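Local coordinates for putative cathepsin d (PDB 5N7Q), which probably cleaves peptide bonds inside proteins as an aspartic endopeptidase of the pepsin family, and here binds the inhibitor pepstatin A, at residues 190-193 against 197-200; 322-327 against 333-338; 270-275 against 310-315. One frame throughout, in Å; residues are numbered along the deposited sequence.

Contact 1: residues 190-193 against 197-200; sequences PVTA and WQFH
The first torsions of Val-191 and Trp-197 bring a methyl to the indole. In Val-191 the branch CG1 is anti to the backbone N (chi1 170°), which puts CG2 beside that N and facing the indole. In Trp-197 the ring is swung away from its own carbonyl carbon (chi1 -74°). The two side chains approach at a slant, with Val-191 CG2 3.8 Å from Trp-197 CE3. The benzo part of the indole does the touching.

One backbone bond joins the segments. Thr-192 N donates to Gln-198 O at 2.9 Å, fairly straight (162° at the hydrogen), with the donor tilted from the carbonyl plane. Val-191 CA lies 3.1 Å from the same Gln-198 O, close enough for a CA-H...O contact. That carbonyl therefore takes contacts from two successive residues.

Thr-192 OG1 lies beside the Gln-198 side chain, 3.6 Å from Gln-198 CG. It is hydrogen-bonded to Glu-223 OE1, and so is Gln-198 NE2. Glu-223 OE1 thus bonds both the Thr-192 hydroxyl and the Gln-198 amide nitrogen. Two waters extend the grip. One donates to Pro-190 O at 2.8 Å and accepts from His-200 N. The other donates to both Ala-193 O and Gln-198 OE1.

Further out, Trp-197 NE1 bonds to Leu-127 O, and the indole sits edge-to-face with Phe-326. The Trp-197 side chain is about 7 Å from that of Asp-227, a predicted active-site residue, and about 9 Å from that of the other, Asp-36. The end of strand 187-190 is joined here by a short loop to the start of strand 198-206. This crossing between the two lobes, close to the aspartate pair, is characteristic of the bilobal pepsin-type fold.

Contact 2: residues 322-327 against 333-338; sequences YYTIFD and VGFAEV
Thr-324 and Phe-335 are a non-hydrogen-bonded pair in the antiparallel beta hairpin formed by strands 322-327 and 332-337. Their side chains lie side by side and point the same way. The threonine hydroxyl meets the rim of the phenyl ring near its plane, with Thr-324 OG1 3.4 Å from Phe-335 CD1. The methyl of the same threonine reaches diagonally across to Val-333 on the partner strand, Thr-324 CG2 to Val-333 CG1 3.7 Å.

Tyr-322 shares this face. Its CB packs on Phe-335 CD1, and its ring edge comes near Ala-336 O. On the face of Tyr-323, Ile-325 and Ala-336, the Ile-325 side chain lies over the Gly-334 backbone, with CD1 3.7 Å from Gly-334 O.

The backbone ladder fixes this register. Gly-334 and Ile-325 form a hydrogen-bonded pair with two 2.8 Å bonds, Ile-325 N to Gly-334 O and Gly-334 N to Ile-325 O. The second reaches a lone pair in the carbonyl plane. Tyr-323 and Ala-336 form the next such pair. Its bond from Ala-336 N to Tyr-323 O is 3.0 Å and in the carbonyl plane, but the return bond from Tyr-323 N is bent (120°) and weak.

Other strands flank the hairpin. Strand 155-160 bonds to 322-327, and strand 187-190 to 332-337. Together they belong to the sheet that joins the two lobes in pepsin-like proteases. Leu-319 of helix 316-319 touches both Thr-324 and Phe-335. The far ends of the tyrosines are held elsewhere, Tyr-322 OH by Ser-280 O and Tyr-323 OH by Asp-178 N.

The Thr-324 hydroxyl is itself fixed within its strand. With OG1 anti to the carbonyl carbon (chi1 -56°), it donates to Tyr-322 O at 3.0 Å, from above the plane of that carbonyl.

Contact 3: residues 270-275 against 310-315; sequences VTFTIS and PLWILG
The ring of Phe-272 points its edge at one face of the Trp-312 indole. The planes stand at 84° and the centroids of the phenyl and the six-membered ring are 5.8 Å apart, an offset edge-to-face pair. Phe-272 CE2 makes the approach. It sits 4.0 Å above the indole plane, toward the rim, and is 4.1 Å from Trp-312 CE3.

A methyl of Leu-314 lies off-centre over the Phe-272 ring in a CH-pi contact, CD2 to centroid 4.2 Å. The two side chains slide past each other in opposite directions. Leu-314 also meets Ile-274, methyl to methyl, with CD1 to CD1 4.3 Å. No hydrogen bond crosses the contact. Its buried apolar side chains form part of the hydrophobic core of the C-terminal lobe of the pepsin-type fold.

The strands are too far apart for direct pairing: their axes pass 11.8 Å from each other at 100°. Strand 270-274 runs between strands 198-206 and 277-281, and Phe-272 also touches Val-204. Strand 312-314 pairs with 222-226 and 233-235, next to predicted active-site Asp-227. Ile-313 packs on an apolar side chain of the bound peptide. Gly-315 is the N-cap of helix 316-319.

In the fold
From the N terminus, contact 1 comes first and closes a tight loop between strands 187-190 and 198-206. Contact 3 closes a longer loop, from strand 270-274 to 312-314, and ends before contact 2 opens. Contact 2 closes the hairpin near the C terminus. The three follow in series, with no nesting or crossing. In space they meet. Trp-197 of contact 1 packs on Val-333 of contact 2. Phe-199 touches both Phe-335 and Leu-314, so it bridges to contacts 2 and 3. Phe-335 also reaches Ile-274. Together they tie the hairpin 322-337 to the strands around Asp-227.

Contact 1: residues 190-193 against 197-200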
# COMPACT_ATOMS: atom_id res chain seq x y z
N PRO A 190 11.08 7.60 -13.38
CA PRO A 190 9.89 7.65 -14.22
C PRO A 190 9.09 6.36 -14.14
O PRO A 190 9.67 5.26 -14.09
CB PRO A 190 10.44 7.81 -15.64
CG PRO A 190 11.85 7.39 -15.57
CD PRO A 190 12.33 7.55 -14.16
N VAL A 191 7.77 6.46 -14.15
CA VAL A 191 6.94 5.24 -14.29
C VAL A 191 7.24 4.61 -15.65
O VAL A 191 7.42 5.30 -16.64
CB VAL A 191 5.44 5.56 -14.09
CG1 VAL A 191 4.53 4.40 -14.45
CG2 VAL A 191 5.18 6.05 -12.67
N THR A 192 7.25 3.30 -15.67
CA THR A 192 7.37 2.51 -16.89
C THR A 192 5.95 2.15 -17.35
O THR A 192 5.28 2.96 -17.99
CB THR A 192 8.26 1.28 -16.65
OG1 THR A 192 7.79 0.55 -15.50
CG2 THR A 192 9.69 1.71 -16.42
N ALA A 193 5.46 0.97 -17.00
CA ALA A 193 4.12 0.52 -17.36
C ALA A 193 3.11 1.16 -16.40
O ALA A 193 3.16 0.94 -15.19
CB ALA A 193 4.04 -0.99 -17.28
N TRP A 197 2.09 1.60 -9.86
CA TRP A 197 3.12 2.63 -9.85
C TRP A 197 4.48 1.95 -10.02
O TRP A 197 5.16 1.64 -9.04
CB TRP A 197 3.04 3.45 -8.57
CG TRP A 197 1.87 4.39 -8.58
CD1 TRP A 197 0.61 4.17 -8.08
CD2 TRP A 197 1.87 5.73 -9.09
NE1 TRP A 197 -0.16 5.29 -8.26
CE2 TRP A 197 0.60 6.26 -8.86
CE3 TRP A 197 2.85 6.54 -9.70
CZ2 TRP A 197 0.26 7.56 -9.22
CZ3 TRP A 197 2.53 7.80 -10.06
CH2 TRP A 197 1.24 8.32 -9.79
N GLN A 198 4.79 1.61 -11.27
CA GLN A 198 5.88 0.70 -11.63
C GLN A 198 7.05 1.46 -12.24
O GLN A 198 6.85 2.44 -12.97
CB GLN A 198 5.35 -0.34 -12.61
CG GLN A 198 6.30 -1.50 -12.91
CD GLN A 198 5.62 -2.61 -13.68
OE1 GLN A 198 4.45 -2.93 -13.44
NE2 GLN A 198 6.35 -3.20 -14.61
N PHE A 199 8.26 1.00 -11.95
CA PHE A 199 9.49 1.67 -12.41
C PHE A 199 10.65 0.70 -12.40
O PHE A 199 10.55 -0.40 -11.88
CB PHE A 199 9.79 2.90 -11.52
CG PHE A 199 9.75 2.59 -10.06
CD1 PHE A 199 10.89 2.13 -9.40
CD2 PHE A 199 8.57 2.69 -9.34
CE1 PHE A 199 10.84 1.80 -8.05
CE2 PHE A 199 8.53 2.38 -8.00
CZ PHE A 199 9.65 1.92 -7.35
N HIS A 200 11.75 1.17 -12.98
CA HIS A 200 12.99 0.38 -13.06
C HIS A 200 13.88 0.61 -11.85
O HIS A 200 14.08 1.74 -11.38
CB HIS A 200 13.73 0.76 -14.35
CG HIS A 200 15.00 0.01 -14.56
ND1 HIS A 200 15.02 -1.31 -14.96
CD2 HIS A 200 16.29 0.39 -14.45
CE1 HIS A 200 16.27 -1.71 -15.07
NE2 HIS A 200 17.06 -0.71 -14.75
O HOH W 1 11.97 3.78 -14.41
O HOH W 2 2.19 -1.40 -13.98

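Contact 2: residues 322-327 against 333-338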
# COMPACT_ATOMS: atom_id res chain seq x y z
N TYR A 322 11.30 5.89 3.52
CA TYR A 322 11.35 6.78 2.35
C TYR A 322 9.98 7.35 2.05
O TYR A 322 9.08 6.65 1.62
CB TYR A 322 12.00 6.06 1.17
CG TYR A 322 13.42 5.65 1.56
CD1 TYR A 322 14.39 6.61 1.73
CD2 TYR A 322 13.74 4.35 1.91
CE1 TYR A 322 15.65 6.30 2.18
CE2 TYR A 322 15.00 4.02 2.35
CZ TYR A 322 15.95 5.00 2.51
OH TYR A 322 17.22 4.66 2.94
N TYR A 323 9.81 8.63 2.37
CA TYR A 323 8.64 9.42 1.99
C TYR A 323 8.48 9.36 0.46
O TYR A 323 9.48 9.47 -0.26
CB TYR A 323 8.87 10.84 2.43
CG TYR A 323 7.71 11.79 2.29
CD1 TYR A 323 6.50 11.57 2.97
CD2 TYR A 323 7.81 12.94 1.52
CE1 TYR A 323 5.44 12.44 2.86
CE2 TYR A 323 6.75 13.81 1.40
CZ TYR A 323 5.57 13.59 2.08
OH TYR A 323 4.54 14.48 1.99
N THR A 324 7.26 9.15 -0.02
CA THR A 324 7.06 8.80 -1.41
C THR A 324 6.04 9.73 -2.02
O THR A 324 4.97 9.96 -1.46
CB THR A 324 6.64 7.36 -1.59
OG1 THR A 324 7.61 6.51 -0.96
CG2 THR A 324 6.60 6.96 -3.04
N ILE A 325 6.39 10.24 -3.18
CA ILE A 325 5.58 11.16 -3.98
C ILE A 325 5.10 10.40 -5.22
O ILE A 325 5.91 9.88 -5.98
CB ILE A 325 6.39 12.39 -4.45
CG1 ILE A 325 6.88 13.25 -3.26
CG2 ILE A 325 5.51 13.27 -5.31
CD1 ILE A 325 8.08 12.69 -2.52
N PHE A 326 3.78 10.35 -5.40
CA PHE A 326 3.13 9.69 -6.53
C PHE A 326 2.60 10.82 -7.43
O PHE A 326 1.63 11.49 -7.09
CB PHE A 326 2.00 8.80 -6.03
CG PHE A 326 2.46 7.67 -5.16
CD1 PHE A 326 2.66 7.85 -3.79
CD2 PHE A 326 2.64 6.42 -5.71
CE1 PHE A 326 3.08 6.79 -3.00
CE2 PHE A 326 3.06 5.35 -4.92
CZ PHE A 326 3.26 5.54 -3.56
N ASP A 327 3.25 11.03 -8.57
CA ASP A 327 3.03 12.21 -9.42
C ASP A 327 2.35 11.83 -10.72
O ASP A 327 2.97 11.22 -11.60
CB ASP A 327 4.40 12.88 -9.64
CG ASP A 327 4.38 14.12 -10.51
OD1 ASP A 327 3.40 14.33 -11.25
OD2 ASP A 327 5.39 14.88 -10.40
N VAL A 333 7.61 8.69 -9.80
CA VAL A 333 7.61 8.39 -8.37
C VAL A 333 8.83 9.06 -7.78
O VAL A 333 9.93 8.94 -8.34
CB VAL A 333 7.61 6.87 -8.07
CG1 VAL A 333 7.66 6.64 -6.55
CG2 VAL A 333 6.38 6.18 -8.67
N GLY A 334 8.65 9.71 -6.63
CA GLY A 334 9.74 10.39 -5.93
C GLY A 334 9.97 9.70 -4.58
O GLY A 334 8.99 9.34 -3.89
N PHE A 335 11.24 9.61 -4.17
CA PHE A 335 11.61 9.04 -2.86
C PHE A 335 12.54 10.02 -2.14
O PHE A 335 13.47 10.55 -2.74
CB PHE A 335 12.31 7.69 -2.96
CG PHE A 335 11.46 6.59 -3.54
CD1 PHE A 335 10.35 6.10 -2.85
CD2 PHE A 335 11.76 6.06 -4.78
CE1 PHE A 335 9.57 5.08 -3.40
CE2 PHE A 335 10.99 5.05 -5.32
CZ PHE A 335 9.90 4.57 -4.65
N ALA A 336 12.33 10.21 -0.85
CA ALA A 336 13.27 10.97 -0.02
C ALA A 336 13.33 10.36 1.38
O ALA A 336 12.34 9.87 1.88
CB ALA A 336 12.90 12.44 0.07
N GLU A 337 14.46 10.52 2.05
CA GLU A 337 14.61 10.08 3.42
C GLU A 337 13.56 10.73 4.30
O GLU A 337 13.40 11.93 4.29
CB GLU A 337 15.98 10.51 3.92
CG GLU A 337 16.32 9.98 5.29
CD GLU A 337 17.77 10.25 5.71
OE1 GLU A 337 18.57 10.86 4.96
OE2 GLU A 337 18.10 9.82 6.84
N VAL A 338 12.86 9.93 5.08
CA VAL A 338 11.79 10.43 5.94
C VAL A 338 12.36 11.34 7.04
O VAL A 338 13.53 11.19 7.42
CB VAL A 338 10.93 9.26 6.46
CG1 VAL A 338 11.64 8.49 7.58
CG2 VAL A 338 9.55 9.72 6.89

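Contact 3: residues 270-275 against 310-315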
# COMPACT_ATOMS: atom_id res chain seq x y z
N VAL A 270 20.28 -3.79 3.81
CA VAL A 270 19.92 -4.17 2.44
C VAL A 270 19.61 -2.89 1.67
O VAL A 270 18.90 -2.03 2.16
CB VAL A 270 18.72 -5.13 2.42
CG1 VAL A 270 18.26 -5.46 1.02
CG2 VAL A 270 19.07 -6.43 3.14
N THR A 271 20.17 -2.76 0.47
CA THR A 271 20.14 -1.49 -0.27
C THR A 271 19.53 -1.66 -1.65
O THR A 271 19.92 -2.56 -2.40
CB THR A 271 21.56 -0.94 -0.39
OG1 THR A 271 22.12 -0.78 0.92
CG2 THR A 271 21.58 0.41 -1.14
N PHE A 272 18.60 -0.76 -2.01
CA PHE A 272 17.98 -0.67 -3.34
C PHE A 272 18.53 0.55 -4.03
O PHE A 272 18.58 1.63 -3.44
CB PHE A 272 16.45 -0.53 -3.22
CG PHE A 272 15.78 -1.79 -2.78
CD1 PHE A 272 15.84 -2.18 -1.44
CD2 PHE A 272 15.12 -2.62 -3.69
CE1 PHE A 272 15.27 -3.37 -1.03
CE2 PHE A 272 14.55 -3.81 -3.28
CZ PHE A 272 14.63 -4.18 -1.96
N THR A 273 19.04 0.36 -5.24
CA THR A 273 19.59 1.46 -6.02
C THR A 273 18.54 1.86 -7.06
O THR A 273 18.14 1.05 -7.88
CB THR A 273 20.92 1.10 -6.68
OG1 THR A 273 21.88 0.81 -5.65
CG2 THR A 273 21.42 2.29 -7.53
N ILE A 274 18.12 3.12 -7.01
CA ILE A 274 17.05 3.62 -7.86
C ILE A 274 17.49 4.97 -8.39
O ILE A 274 17.92 5.82 -7.62
CB ILE A 274 15.71 3.79 -7.06
CG1 ILE A 274 15.36 2.49 -6.30
CG2 ILE A 274 14.61 4.25 -8.00
CD1 ILE A 274 14.19 2.65 -5.33
N SER A 275 17.44 5.14 -9.70
CA SER A 275 17.97 6.35 -10.36
C SER A 275 19.41 6.67 -9.94
O SER A 275 19.80 7.82 -9.79
CB SER A 275 17.02 7.54 -10.15
OG SER A 275 15.77 7.30 -10.81
N PRO A 310 8.23 -10.66 -13.62
CA PRO A 310 8.92 -10.56 -12.34
C PRO A 310 9.11 -9.12 -11.92
O PRO A 310 9.52 -8.27 -12.73
CB PRO A 310 10.28 -11.22 -12.59
CG PRO A 310 10.15 -12.00 -13.84
CD PRO A 310 9.01 -11.42 -14.62
N LEU A 311 8.76 -8.84 -10.68
CA LEU A 311 9.04 -7.54 -10.12
C LEU A 311 9.06 -7.60 -8.62
O LEU A 311 8.70 -8.60 -7.99
CB LEU A 311 8.09 -6.44 -10.64
CG LEU A 311 6.60 -6.60 -10.35
CD1 LEU A 311 6.26 -6.18 -8.93
CD2 LEU A 311 5.73 -5.80 -11.30
N TRP A 312 9.62 -6.54 -8.07
CA TRP A 312 9.68 -6.36 -6.63
C TRP A 312 8.57 -5.42 -6.22
O TRP A 312 8.35 -4.37 -6.86
CB TRP A 312 11.01 -5.72 -6.22
CG TRP A 312 12.22 -6.59 -6.49
CD1 TRP A 312 12.81 -6.83 -7.71
CD2 TRP A 312 13.01 -7.30 -5.52
NE1 TRP A 312 13.91 -7.64 -7.55
CE2 TRP A 312 14.06 -7.95 -6.23
CE3 TRP A 312 12.94 -7.45 -4.13
CZ2 TRP A 312 15.01 -8.75 -5.58
CZ3 TRP A 312 13.89 -8.24 -3.50
CH2 TRP A 312 14.92 -8.86 -4.23
N ILE A 313 7.85 -5.77 -5.18
CA ILE A 313 6.88 -4.83 -4.60
C ILE A 313 7.52 -4.17 -3.38
O ILE A 313 7.86 -4.86 -2.40
CB ILE A 313 5.56 -5.51 -4.18
CG1 ILE A 313 4.85 -6.19 -5.38
CG2 ILE A 313 4.65 -4.47 -3.53
CD1 ILE A 313 3.59 -6.97 -5.00
N LEU A 314 7.71 -2.87 -3.47
CA LEU A 314 8.22 -2.06 -2.37
C LEU A 314 7.03 -1.60 -1.54
O LEU A 314 6.34 -0.66 -1.88
CB LEU A 314 9.05 -0.90 -2.91
CG LEU A 314 10.25 -1.26 -3.80
CD1 LEU A 314 11.08 -0.05 -4.12
CD2 LEU A 314 11.11 -2.32 -3.13
N GLY A 315 6.75 -2.34 -0.47
CA GLY A 315 5.66 -2.06 0.45
C GLY A 315 6.12 -1.23 1.63
O GLY A 315 7.12 -0.51 1.53